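Local coordinates for type VI secretion system-associated protein TagF (Pseudomonas aeruginosa PAO1, PDB 2QNU), which is of unknown biochemical function but, as a TagF-family protein, probably acts as an accessory or regulatory factor of the bacterial type VI secretion system, at residues B[113-118]-B[137-142]; B[119-124]-B[130-135]; B[103-108]-B[180-185]; B[23-28]-B[92-97]. One frame throughout, in Å; residues are numbered along the deposited sequence.

From the N terminus, interaction 4 comes first: helix 23-44 returns to strand 89-95, closing a loop over 63 intervening residues. Interaction 3 opens next, at 103-108, and closes at strand 180-185 across 71 residues. Nested within it is interaction 1, in which the loop after helix 129-137 folds back on helix 110-121; interaction 2, nested in turn, joins helix 110-121 to helix 129-137 itself, nearer their connection. No loops cross. Interactions 1 and 2 meet through L118 and A135, while P142 links interaction 1 to L104 of interaction 3 and C93 of interaction 4. Together they tie helices to both faces of one antiparallel sheet.

Interaction 1. Residues B[113-118]-B[137-142]; sequences EQVESL and AQLPAP
L139 pushes its isobutyl group at helix 110-121 and is met there by V115 and L118, with Q114 at the margin. The leucine comes in from a loop that has left helix 129-137, and its two methyls divide the work. CD2 touches both V115 CG2, at 3.9 Å, and L118 CD1. L118 and L139 reach for each other tip to tip, and L118 CD1 is 4.0 Å from L139 CD1 as well, so the end of one leucine rests against the fork of the other. V115 is approached differently: its side chain crosses that of L139 at about a right angle. With CG1 anti to the backbone N (chi1 169°), V115 leaves CG2 as the branch that meets L139.

Q114 and L139 slide past one another in opposite directions. The amide chain is extended beyond CG, and its OE1 comes within 4.1 Å of L139 CD1, a van der Waals approach rather than a polar bond. Thus the deeper side of L139 is apolar, while a polar chain runs past its outer side.

V115 also packs on V75 and V91 of the sheet below. Further along the loop, P140 O is bound by W111 NE1, and P142 lies on T73 and C93, so the loop runs back alongside the helix, against its direction, to reach the strands. E113 and E116 lead to salt bridges with R186, and E116 also pairs with R59. The result is a helix laid on an antiparallel sheet, its flank covered by the tail of a helical hairpin, within the TagF N-terminal domain.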
loop_
_atom_site.group_PDB
_atom_site.type_symbol
_atom_site.label_atom_id
_atom_site.label_comp_id
_atom_site.label_asym_id
_atom_site.label_seq_id
_atom_site.Cartn_x
_atom_site.Cartn_y
_atom_site.Cartn_z
ATOM N N GLU B 113 -18.582 0.167 -13.208
ATOM C CA GLU B 113 -19.135 0.070 -14.562
ATOM C C GLU B 113 -20.630 0.426 -14.566
ATOM O O GLU B 113 -21.079 1.223 -15.404
ATOM C CB GLU B 113 -18.878 -1.327 -15.089
ATOM C CG GLU B 113 -17.427 -1.503 -15.449
ATOM C CD GLU B 113 -17.024 -2.927 -15.786
ATOM O OE1 GLU B 113 -17.842 -3.841 -15.682
ATOM O OE2 GLU B 113 -15.860 -3.134 -16.125
ATOM N N GLN B 114 -21.371 -0.071 -13.579
ATOM C CA GLN B 114 -22.771 0.312 -13.429
ATOM C C GLN B 114 -22.902 1.795 -13.166
ATOM O O GLN B 114 -23.795 2.419 -13.680
ATOM C CB GLN B 114 -23.487 -0.397 -12.264
ATOM C CG GLN B 114 -23.393 -1.901 -12.281
ATOM C CD GLN B 114 -24.105 -2.592 -11.072
ATOM O OE1 GLN B 114 -25.156 -2.117 -10.586
ATOM N NE2 GLN B 114 -23.542 -3.743 -10.620
ATOM N N VAL B 115 -22.056 2.368 -12.308
ATOM C CA VAL B 115 -22.154 3.776 -12.045
ATOM C C VAL B 115 -21.828 4.552 -13.314
ATOM O O VAL B 115 -22.498 5.530 -13.612
ATOM C CB VAL B 115 -21.221 4.269 -10.892
ATOM C CG1 VAL B 115 -21.195 5.768 -10.887
ATOM C CG2 VAL B 115 -21.721 3.743 -9.561
ATOM N N GLU B 116 -20.770 4.159 -14.015
ATOM C CA GLU B 116 -20.407 4.837 -15.301
ATOM C C GLU B 116 -21.554 4.788 -16.306
ATOM O O GLU B 116 -21.844 5.774 -16.983
ATOM C CB GLU B 116 -19.185 4.197 -15.940
ATOM C CG GLU B 116 -17.851 4.459 -15.183
ATOM C CD GLU B 116 -16.689 3.767 -15.862
ATOM O OE1 GLU B 116 -16.970 2.876 -16.704
ATOM O OE2 GLU B 116 -15.482 4.100 -15.588
ATOM N N SER B 117 -22.239 3.653 -16.392
ATOM C CA SER B 117 -23.394 3.582 -17.333
ATOM C C SER B 117 -24.474 4.574 -16.930
ATOM O O SER B 117 -25.136 5.209 -17.774
ATOM C CB SER B 117 -23.892 2.148 -17.439
ATOM O OG SER B 117 -25.227 2.136 -17.827
ATOM N N LEU B 118 -24.645 4.810 -15.629
ATOM C CA LEU B 118 -25.696 5.749 -15.235
ATOM C C LEU B 118 -25.327 7.179 -15.590
ATOM O O LEU B 118 -26.133 7.916 -16.072
ATOM C CB LEU B 118 -26.018 5.659 -13.738
ATOM C CG LEU B 118 -26.770 4.416 -13.309
ATOM C CD1 LEU B 118 -27.026 4.544 -11.833
ATOM C CD2 LEU B 118 -28.071 4.215 -14.091
ATOM N N ALA B 137 -30.664 6.122 -6.587
ATOM C CA ALA B 137 -31.235 5.855 -5.266
ATOM C C ALA B 137 -31.450 4.363 -5.030
ATOM O O ALA B 137 -31.463 3.940 -3.899
ATOM C CB ALA B 137 -32.560 6.594 -5.105
ATOM N N GLN B 138 -31.595 3.587 -6.108
ATOM C CA GLN B 138 -31.803 2.150 -6.038
ATOM C C GLN B 138 -30.484 1.397 -6.066
ATOM O O GLN B 138 -30.440 0.162 -5.999
ATOM C CB GLN B 138 -32.664 1.685 -7.223
ATOM C CG GLN B 138 -34.161 2.137 -7.218
ATOM C CD GLN B 138 -35.034 1.392 -8.288
ATOM O OE1 GLN B 138 -34.549 0.454 -8.947
ATOM N NE2 GLN B 138 -36.312 1.825 -8.464
ATOM N N LEU B 139 -29.383 2.127 -6.155
ATOM C CA LEU B 139 -28.103 1.507 -6.374
ATOM C C LEU B 139 -27.550 0.991 -5.037
ATOM O O LEU B 139 -27.603 1.713 -4.019
ATOM C CB LEU B 139 -27.181 2.544 -7.017
ATOM C CG LEU B 139 -26.027 2.246 -7.970
ATOM C CD1 LEU B 139 -26.362 1.554 -9.248
ATOM C CD2 LEU B 139 -25.389 3.607 -8.317
ATOM N N PRO B 140 -26.975 -0.240 -5.040
ATOM C CA PRO B 140 -26.423 -0.816 -3.814
ATOM C C PRO B 140 -25.115 -0.157 -3.473
ATOM O O PRO B 140 -24.513 0.477 -4.339
ATOM C CB PRO B 140 -26.172 -2.281 -4.205
ATOM C CG PRO B 140 -25.826 -2.218 -5.628
ATOM C CD PRO B 140 -26.736 -1.130 -6.189
ATOM N N ALA B 141 -24.667 -0.301 -2.223
ATOM C CA ALA B 141 -23.292 0.062 -1.880
ATOM C C ALA B 141 -22.353 -0.862 -2.671
ATOM O O ALA B 141 -22.779 -1.954 -3.120
ATOM C CB ALA B 141 -23.028 -0.083 -0.346
ATOM N N PRO B 142 -21.092 -0.424 -2.871
ATOM C CA PRO B 142 -20.094 -1.329 -3.412
ATOM C C PRO B 142 -19.750 -2.475 -2.462
ATOM O O PRO B 142 -19.869 -2.332 -1.249
ATOM C CB PRO B 142 -18.867 -0.440 -3.618
ATOM C CG PRO B 142 -19.109 0.769 -2.871
ATOM C CD PRO B 142 -20.565 0.934 -2.669
#

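Interaction 2. Residues B[119-124]-B[130-135]; sequences LLSTLE and EAFEQA
T122 lays its methyl over the phenyl ring of F132, a CH-pi contact made near the C-terminal part of helix 110-121. CG2 lies 3.9 Å from the centroid of the F132 ring and 21° off its normal, displaced toward the rim, so that CD2 of F132 is its nearest ring atom at 3.6 Å. Two other groups approach obliquely and more loosely: L119 N stands 4.4 Å from F132 CE2, and S121 OG is equally far from F132 CD2. F132 reaches across because its CG is anti to the backbone N (chi1 173°), which throws the ring off its helix toward the other segment.

Behind the methyl, the threonine is held by its hydroxyl. T122 OG1 donates to L119 O at 2.8 Å, with a C=O...donor angle of 150° and the donor a little out of the carbonyl plane. This bond holds the rotation about CA-CB, with CG2 left to face the ring; T122 N shares the same carbonyl oxygen at 3.2 Å. S121 repeats the theme one residue earlier, its OG bonded to L118 O. A type I turn runs from S121 to E124.

F6, of strand 4-7, meets the F132 ring edge-to-face, while L10 touches both T122 and F132 from a loop. Beneath, L119 spreads over L89 and V91 of strand 89-95 and over V75 and M77 of strand 71-77. F132 packs on V91 too, and this shared footing puts both helices of the hairpin on the same face of the sheet.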
loop_
_atom_site.group_PDB
_atom_site.type_symbol
_atom_site.label_atom_id
_atom_site.label_comp_id
_atom_site.label_asym_id
_atom_site.label_seq_id
_atom_site.Cartn_x
_atom_site.Cartn_y
_atom_site.Cartn_z
ATOM N N LEU B 119 -24.106 7.586 -15.268
ATOM C CA LEU B 119 -23.622 8.912 -15.651
ATOM C C LEU B 119 -23.726 9.116 -17.195
ATOM O O LEU B 119 -24.058 10.214 -17.663
ATOM C CB LEU B 119 -22.169 9.045 -15.250
ATOM C CG LEU B 119 -21.823 9.146 -13.735
ATOM C CD1 LEU B 119 -20.301 9.052 -13.471
ATOM C CD2 LEU B 119 -22.310 10.407 -13.182
ATOM N N LEU B 120 -23.348 8.090 -17.949
ATOM C CA LEU B 120 -23.353 8.182 -19.435
ATOM C C LEU B 120 -24.800 8.406 -19.927
ATOM O O LEU B 120 -25.037 9.264 -20.760
ATOM C CB LEU B 120 -22.690 6.951 -20.064
ATOM C CG LEU B 120 -21.192 6.978 -19.809
ATOM C CD1 LEU B 120 -20.595 5.601 -19.918
ATOM C CD2 LEU B 120 -20.389 7.950 -20.637
ATOM N N SER B 121 -25.759 7.736 -19.303
ATOM C CA SER B 121 -27.155 7.875 -19.637
ATOM C C SER B 121 -27.625 9.316 -19.662
ATOM O O SER B 121 -28.579 9.650 -20.396
ATOM C CB SER B 121 -28.042 7.018 -18.697
ATOM O OG SER B 121 -28.283 7.671 -17.448
ATOM N N THR B 122 -26.992 10.192 -18.874
ATOM C CA THR B 122 -27.456 11.593 -18.784
ATOM C C THR B 122 -26.999 12.425 -19.974
ATOM O O THR B 122 -27.370 13.584 -20.090
ATOM C CB THR B 122 -26.973 12.354 -17.451
ATOM O OG1 THR B 122 -25.554 12.540 -17.484
ATOM C CG2 THR B 122 -27.386 11.570 -16.218
ATOM N N LEU B 123 -26.139 11.880 -20.810
ATOM C CA LEU B 123 -25.692 12.634 -21.996
ATOM C C LEU B 123 -26.656 12.430 -23.170
ATOM O O LEU B 123 -26.588 13.161 -24.153
ATOM C CB LEU B 123 -24.326 12.161 -22.440
ATOM C CG LEU B 123 -23.163 12.299 -21.486
ATOM C CD1 LEU B 123 -22.060 11.439 -22.003
ATOM C CD2 LEU B 123 -22.681 13.756 -21.378
ATOM N N GLU B 124 -27.518 11.418 -23.064
ATOM C CA GLU B 124 -28.480 11.055 -24.115
ATOM C C GLU B 124 -29.553 12.158 -24.197
ATOM O O GLU B 124 -30.188 12.484 -23.192
ATOM C CB GLU B 124 -29.078 9.648 -23.824
ATOM C CG GLU B 124 -27.962 8.506 -23.855
ATOM C CD GLU B 124 -28.321 7.097 -23.213
ATOM O OE1 GLU B 124 -29.530 6.738 -23.070
ATOM O OE2 GLU B 124 -27.340 6.325 -22.855
ATOM N N GLU B 130 -35.604 12.230 -13.742
ATOM C CA GLU B 130 -36.302 11.398 -12.729
ATOM C C GLU B 130 -35.776 9.960 -12.723
ATOM O O GLU B 130 -35.625 9.367 -11.658
ATOM C CB GLU B 130 -37.840 11.337 -12.931
ATOM C CG GLU B 130 -38.598 12.608 -13.321
ATOM C CD GLU B 130 -40.000 12.317 -14.030
ATOM O OE1 GLU B 130 -40.207 12.768 -15.202
ATOM O OE2 GLU B 130 -40.899 11.644 -13.441
ATOM N N ALA B 131 -35.504 9.399 -13.904
ATOM C CA ALA B 131 -35.005 8.009 -14.031
ATOM C C ALA B 131 -33.554 7.822 -13.526
ATOM O O ALA B 131 -33.198 6.826 -12.822
ATOM C CB ALA B 131 -35.122 7.561 -15.498
ATOM N N PHE B 132 -32.706 8.778 -13.874
ATOM C CA PHE B 132 -31.356 8.839 -13.299
ATOM C C PHE B 132 -31.378 8.864 -11.763
ATOM O O PHE B 132 -30.735 8.027 -11.142
ATOM C CB PHE B 132 -30.628 10.060 -13.812
ATOM C CG PHE B 132 -29.307 10.302 -13.154
ATOM C CD1 PHE B 132 -29.137 11.372 -12.296
ATOM C CD2 PHE B 132 -28.235 9.465 -13.405
ATOM C CE1 PHE B 132 -27.917 11.616 -11.723
ATOM C CE2 PHE B 132 -27.013 9.695 -12.795
ATOM C CZ PHE B 132 -26.867 10.750 -11.928
ATOM N N GLU B 133 -32.158 9.778 -11.179
ATOM C CA GLU B 133 -32.220 9.922 -9.711
ATOM C C GLU B 133 -32.687 8.638 -9.067
ATOM O O GLU B 133 -32.088 8.168 -8.119
ATOM C CB GLU B 133 -33.149 11.054 -9.313
ATOM C CG GLU B 133 -32.633 12.451 -9.729
ATOM C CD GLU B 133 -33.664 13.580 -9.484
ATOM O OE1 GLU B 133 -34.907 13.304 -9.430
ATOM O OE2 GLU B 133 -33.195 14.757 -9.392
ATOM N N GLN B 134 -33.754 8.076 -9.625
ATOM C CA GLN B 134 -34.308 6.771 -9.216
ATOM C C GLN B 134 -33.289 5.685 -9.297
ATOM O O GLN B 134 -33.106 4.948 -8.357
ATOM C CB GLN B 134 -35.525 6.406 -10.070
ATOM C CG GLN B 134 -36.790 7.158 -9.622
ATOM C CD GLN B 134 -37.943 7.139 -10.649
ATOM O OE1 GLN B 134 -37.891 6.419 -11.662
ATOM N NE2 GLN B 134 -38.999 7.926 -10.380
ATOM N N ALA B 135 -32.597 5.585 -10.421
ATOM C CA ALA B 135 -31.537 4.583 -10.563
ATOM C C ALA B 135 -30.422 4.736 -9.515
ATOM O O ALA B 135 -30.004 3.750 -8.928
ATOM C CB ALA B 135 -30.955 4.593 -11.991
#

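Interaction 3. Residues B[103-108]-B[180-185]; sequences GLVGGD and ASHWWG. With ACT (acetate ion), chain F.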
loop_
_atom_site.group_PDB
_atom_site.type_symbol
_atom_site.label_atom_id
_atom_site.label_comp_id
_atom_site.label_asym_id
_atom_site.label_seq_id
_atom_site.Cartn_x
_atom_site.Cartn_y
_atom_site.Cartn_z
ATOM N N GLY B 103 -9.635 -3.160 -0.978
ATOM C CA GLY B 103 -10.311 -4.241 -1.673
ATOM C C GLY B 103 -11.255 -3.703 -2.704
ATOM O O GLY B 103 -11.712 -4.418 -3.568
ATOM N N LEU B 104 -11.587 -2.431 -2.588
ATOM C CA LEU B 104 -12.460 -1.762 -3.527
ATOM C C LEU B 104 -11.682 -1.243 -4.758
ATOM O O LEU B 104 -12.050 -1.502 -5.931
ATOM C CB LEU B 104 -13.069 -0.617 -2.744
ATOM C CG LEU B 104 -14.200 0.228 -3.257
ATOM C CD1 LEU B 104 -15.456 -0.608 -3.498
ATOM C CD2 LEU B 104 -14.470 1.277 -2.181
ATOM N N VAL B 105 -10.595 -0.518 -4.494
ATOM C CA VAL B 105 -9.692 -0.091 -5.531
ATOM C C VAL B 105 -9.217 -1.346 -6.215
ATOM O O VAL B 105 -9.308 -1.478 -7.434
ATOM C CB VAL B 105 -8.493 0.741 -4.993
ATOM C CG1 VAL B 105 -7.555 1.015 -6.080
ATOM C CG2 VAL B 105 -8.974 2.024 -4.308
ATOM N N GLY B 106 -8.831 -2.349 -5.441
ATOM C CA GLY B 106 -8.360 -3.601 -6.009
ATOM C C GLY B 106 -9.364 -4.712 -6.168
ATOM O O GLY B 106 -8.988 -5.895 -6.180
ATOM N N GLY B 107 -10.631 -4.353 -6.310
ATOM C CA GLY B 107 -11.688 -5.325 -6.408
ATOM C C GLY B 107 -12.517 -5.217 -7.694
ATOM O O GLY B 107 -12.171 -4.470 -8.631
ATOM N N ASP B 108 -13.618 -5.954 -7.706
ATOM C CA ASP B 108 -14.409 -6.108 -8.897
ATOM C C ASP B 108 -14.867 -4.747 -9.488
ATOM O O ASP B 108 -15.274 -3.798 -8.777
ATOM C CB ASP B 108 -15.585 -7.036 -8.635
ATOM C CG ASP B 108 -16.459 -7.234 -9.883
ATOM O OD1 ASP B 108 -16.123 -8.098 -10.722
ATOM O OD2 ASP B 108 -17.467 -6.510 -10.031
ATOM N N ALA B 180 -5.068 9.199 1.496
ATOM C CA ALA B 180 -4.817 9.286 0.033
ATOM C C ALA B 180 -6.082 9.325 -0.783
ATOM O O ALA B 180 -7.158 8.918 -0.299
ATOM C CB ALA B 180 -3.968 8.093 -0.449
ATOM N N SER B 181 -5.937 9.771 -2.052
ATOM C CA SER B 181 -7.003 9.595 -3.028
ATOM C C SER B 181 -6.434 8.807 -4.225
ATOM O O SER B 181 -5.277 9.074 -4.677
ATOM C CB SER B 181 -7.569 10.955 -3.401
ATOM O OG SER B 181 -6.586 11.755 -4.015
ATOM N N HIS B 182 -7.191 7.794 -4.653
ATOM C CA HIS B 182 -6.883 6.978 -5.811
ATOM C C HIS B 182 -7.948 7.275 -6.896
ATOM O O HIS B 182 -9.134 7.463 -6.602
ATOM C CB HIS B 182 -6.895 5.485 -5.481
ATOM C CG HIS B 182 -5.676 5.015 -4.727
ATOM N ND1 HIS B 182 -5.569 5.073 -3.359
ATOM C CD2 HIS B 182 -4.493 4.539 -5.180
ATOM C CE1 HIS B 182 -4.371 4.641 -2.998
ATOM N NE2 HIS B 182 -3.701 4.286 -4.088
ATOM N N TRP B 183 -7.489 7.289 -8.127
ATOM C CA TRP B 183 -8.288 7.703 -9.289
ATOM C C TRP B 183 -7.873 6.775 -10.396
ATOM O O TRP B 183 -6.651 6.587 -10.606
ATOM C CB TRP B 183 -7.914 9.113 -9.660
ATOM C CG TRP B 183 -7.996 10.051 -8.547
ATOM C CD1 TRP B 183 -6.980 10.333 -7.615
ATOM C CD2 TRP B 183 -9.087 10.888 -8.209
ATOM N NE1 TRP B 183 -7.421 11.284 -6.731
ATOM C CE2 TRP B 183 -8.704 11.637 -7.056
ATOM C CE3 TRP B 183 -10.377 11.091 -8.761
ATOM C CZ2 TRP B 183 -9.555 12.542 -6.448
ATOM C CZ3 TRP B 183 -11.221 11.979 -8.154
ATOM C CH2 TRP B 183 -10.807 12.731 -7.029
ATOM N N TRP B 184 -8.843 6.086 -11.012
ATOM C CA TRP B 184 -8.506 5.123 -12.059
ATOM C C TRP B 184 -9.649 5.012 -13.065
ATOM O O TRP B 184 -10.737 5.515 -12.827
ATOM C CB TRP B 184 -8.157 3.764 -11.502
ATOM C CG TRP B 184 -9.313 2.984 -10.929
ATOM C CD1 TRP B 184 -9.949 1.974 -11.519
ATOM C CD2 TRP B 184 -9.918 3.154 -9.636
ATOM N NE1 TRP B 184 -10.964 1.485 -10.693
ATOM C CE2 TRP B 184 -10.956 2.222 -9.535
ATOM C CE3 TRP B 184 -9.694 4.025 -8.557
ATOM C CZ2 TRP B 184 -11.737 2.129 -8.431
ATOM C CZ3 TRP B 184 -10.485 3.921 -7.456
ATOM C CH2 TRP B 184 -11.501 2.995 -7.397
ATOM N N GLY B 185 -9.387 4.333 -14.177
ATOM C CA GLY B 185 -10.432 4.048 -15.125
ATOM C C GLY B 185 -9.933 3.703 -16.503
ATOM O O GLY B 185 -8.759 3.372 -16.672
HETATM C C ACT F . -1.013 3.281 -5.548
HETATM O O ACT F . -1.714 3.941 -6.393
HETATM O OXT ACT F . -1.387 3.211 -4.315
HETATM C CH3 ACT F . 0.215 2.654 -6.006
#
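V105, in the last turn of helix 101-105, nestles against the six-membered ring of W184. CG1 lies over a face of the indole, while CG2 approaches CZ3 of W184 at 4.0 Å; the two side chains cross at a slant. W184 holds its CG between the backbone N and the carbonyl carbon (chi1 71°), which swings the indole out toward the helix end. V105 CG2 also touches H182 CB at 4.2 Å.

At the far end of the H182 ring, NE2 donates to OXT of an acetate at 2.6 Å. The bond is nearly straight, 173° at the hydrogen, with the acetate at the ring edge. That ion probably comes from the crystallisation liquor.

W183 leaves the other face of the strand. Its NE1 bonds S181 OG at 2.9 Å, the oxygen lying 20° out of the indole plane; S181 OG is also bonded to G200 O. On this side W183 meets the rings of W32, F60 and F210. G185 follows, at backbone angles that call for glycine.

The second subunit covers the V105 side: its R168 binds V105 O, and its L172 packs on V105 and H182. An inner strand of an antiparallel sheet, between 58-62 and 194-199, thus carries an aromatic cluster on one face and a short helix plus the subunit interface on the other.

Interaction 4. Residues B[23-28]-B[92-97]; sequences NTFVEP and ACLLPA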
loop_
_atom_site.group_PDB
_atom_site.type_symbol
_atom_site.label_atom_id
_atom_site.label_comp_id
_atom_site.label_asym_id
_atom_site.label_seq_id
_atom_site.Cartn_x
_atom_site.Cartn_y
_atom_site.Cartn_z
ATOM N N ASN B 23 -24.019 17.496 3.417
ATOM C CA ASN B 23 -23.166 18.649 3.123
ATOM C C ASN B 23 -21.725 18.477 3.590
ATOM O O ASN B 23 -20.805 19.130 3.080
ATOM C CB ASN B 23 -23.772 19.882 3.723
ATOM C CG ASN B 23 -23.025 21.156 3.335
ATOM O OD1 ASN B 23 -22.989 21.544 2.159
ATOM N ND2 ASN B 23 -22.458 21.844 4.344
ATOM N N THR B 24 -21.531 17.587 4.560
ATOM C CA THR B 24 -20.203 17.249 5.054
ATOM C C THR B 24 -19.378 16.828 3.892
ATOM O O THR B 24 -18.183 17.112 3.798
ATOM C CB THR B 24 -20.214 16.042 6.097
ATOM O OG1 THR B 24 -20.638 14.818 5.456
ATOM C CG2 THR B 24 -21.089 16.361 7.281
ATOM N N PHE B 25 -20.019 16.118 2.979
ATOM C CA PHE B 25 -19.330 15.759 1.749
ATOM C C PHE B 25 -19.360 16.848 0.670
ATOM O O PHE B 25 -18.343 17.151 0.052
ATOM C CB PHE B 25 -19.911 14.487 1.184
ATOM C CG PHE B 25 -19.431 14.236 -0.198
ATOM C CD1 PHE B 25 -18.128 13.825 -0.410
ATOM C CD2 PHE B 25 -20.238 14.504 -1.284
ATOM C CE1 PHE B 25 -17.651 13.618 -1.686
ATOM C CE2 PHE B 25 -19.754 14.326 -2.560
ATOM C CZ PHE B 25 -18.462 13.878 -2.757
ATOM N N VAL B 26 -20.559 17.372 0.402
ATOM C CA VAL B 26 -20.787 18.262 -0.724
ATOM C C VAL B 26 -19.993 19.573 -0.619
ATOM O O VAL B 26 -19.279 19.927 -1.562
ATOM C CB VAL B 26 -22.305 18.532 -0.917
ATOM C CG1 VAL B 26 -22.552 19.631 -2.002
ATOM C CG2 VAL B 26 -23.061 17.234 -1.263
ATOM N N GLU B 27 -20.082 20.275 0.514
ATOM C CA GLU B 27 -19.326 21.518 0.704
ATOM C C GLU B 27 -17.855 21.375 0.262
ATOM O O GLU B 27 -17.410 22.118 -0.642
ATOM C CB GLU B 27 -19.397 22.036 2.173
ATOM C CG GLU B 27 -20.302 23.277 2.379
ATOM C CD GLU B 27 -20.166 23.930 3.798
ATOM O OE1 GLU B 27 -19.257 23.522 4.571
ATOM O OE2 GLU B 27 -20.967 24.855 4.142
ATOM N N PRO B 28 -17.077 20.460 0.901
ATOM C CA PRO B 28 -15.693 20.287 0.437
ATOM C C PRO B 28 -15.522 19.715 -0.984
ATOM O O PRO B 28 -14.547 20.004 -1.687
ATOM C CB PRO B 28 -15.084 19.310 1.490
ATOM C CG PRO B 28 -16.271 18.612 2.096
ATOM C CD PRO B 28 -17.358 19.639 2.102
ATOM N N ALA B 92 -21.547 9.299 -5.886
ATOM C CA ALA B 92 -20.683 9.000 -4.721
ATOM C C ALA B 92 -21.405 8.169 -3.671
ATOM O O ALA B 92 -22.566 8.413 -3.359
ATOM C CB ALA B 92 -20.220 10.270 -4.094
ATOM N N CYS B 93 -20.694 7.170 -3.160
ATOM C CA CYS B 93 -21.135 6.436 -1.990
ATOM C C CYS B 93 -20.220 6.734 -0.789
ATOM O O CYS B 93 -19.015 6.501 -0.822
ATOM C CB CYS B 93 -21.115 4.962 -2.309
ATOM S SG CYS B 93 -21.639 4.037 -0.959
ATOM N N LEU B 94 -20.811 7.233 0.278
ATOM C CA LEU B 94 -20.092 7.498 1.509
ATOM C C LEU B 94 -19.941 6.228 2.355
ATOM O O LEU B 94 -20.878 5.586 2.600
ATOM C CB LEU B 94 -20.852 8.536 2.295
ATOM C CG LEU B 94 -20.238 9.929 2.278
ATOM C CD1 LEU B 94 -20.701 10.685 1.082
ATOM C CD2 LEU B 94 -20.621 10.658 3.599
ATOM N N LEU B 95 -18.743 5.874 2.763
ATOM C CA LEU B 95 -18.531 4.642 3.506
ATOM C C LEU B 95 -18.075 4.955 4.947
ATOM O O LEU B 95 -17.589 6.077 5.238
ATOM C CB LEU B 95 -17.461 3.799 2.828
ATOM C CG LEU B 95 -17.740 3.348 1.394
ATOM C CD1 LEU B 95 -16.423 3.171 0.673
ATOM C CD2 LEU B 95 -18.575 2.054 1.417
ATOM N N PRO B 96 -18.220 3.975 5.855
ATOM C CA PRO B 96 -17.655 4.146 7.206
ATOM C C PRO B 96 -16.175 4.499 7.166
ATOM O O PRO B 96 -15.430 3.994 6.298
ATOM C CB PRO B 96 -17.847 2.768 7.827
ATOM C CG PRO B 96 -19.083 2.264 7.164
ATOM C CD PRO B 96 -18.935 2.690 5.743
ATOM N N ALA B 97 -15.745 5.344 8.088
ATOM C CA ALA B 97 -14.345 5.711 8.148
ATOM C C ALA B 97 -13.423 4.485 8.317
ATOM O O ALA B 97 -12.224 4.580 8.061
ATOM C CB ALA B 97 -14.110 6.720 9.266
#
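A92 starts the contact, offering its methyl to the far end of the F25 ring: CB lies 4.2 Å from F25 CZ. F25 drops its ring from helix 23-44 toward the strand, its chi1 of 168° carrying CG away from the backbone N. V72, on the adjacent strand, touches both F25 and A92, so the ring bears on two strands at once, while W29, one turn along the helix, stacks on it.

C93 turns to the opposite face of the sheet from A92 and packs there on P142. Strand 89-95 is an inner strand of the antiparallel sheet: A92 bonds through its backbone to G5 on strand 4-7, and C93 to T73 on strand 71-77.

L94 returns to the helix face and crosses F25 at a slant. Its CD1 sits 3.9 Å from F25 CB and 4.0 Å from F25 CG, against the root of the aromatic side chain rather than its end, and the chi1 of -105° that puts it there is well away from a staggered value. P22 and E70 also touch L94.

L95, last in the strand, faces helix 101-105 and lies on L101 and L104.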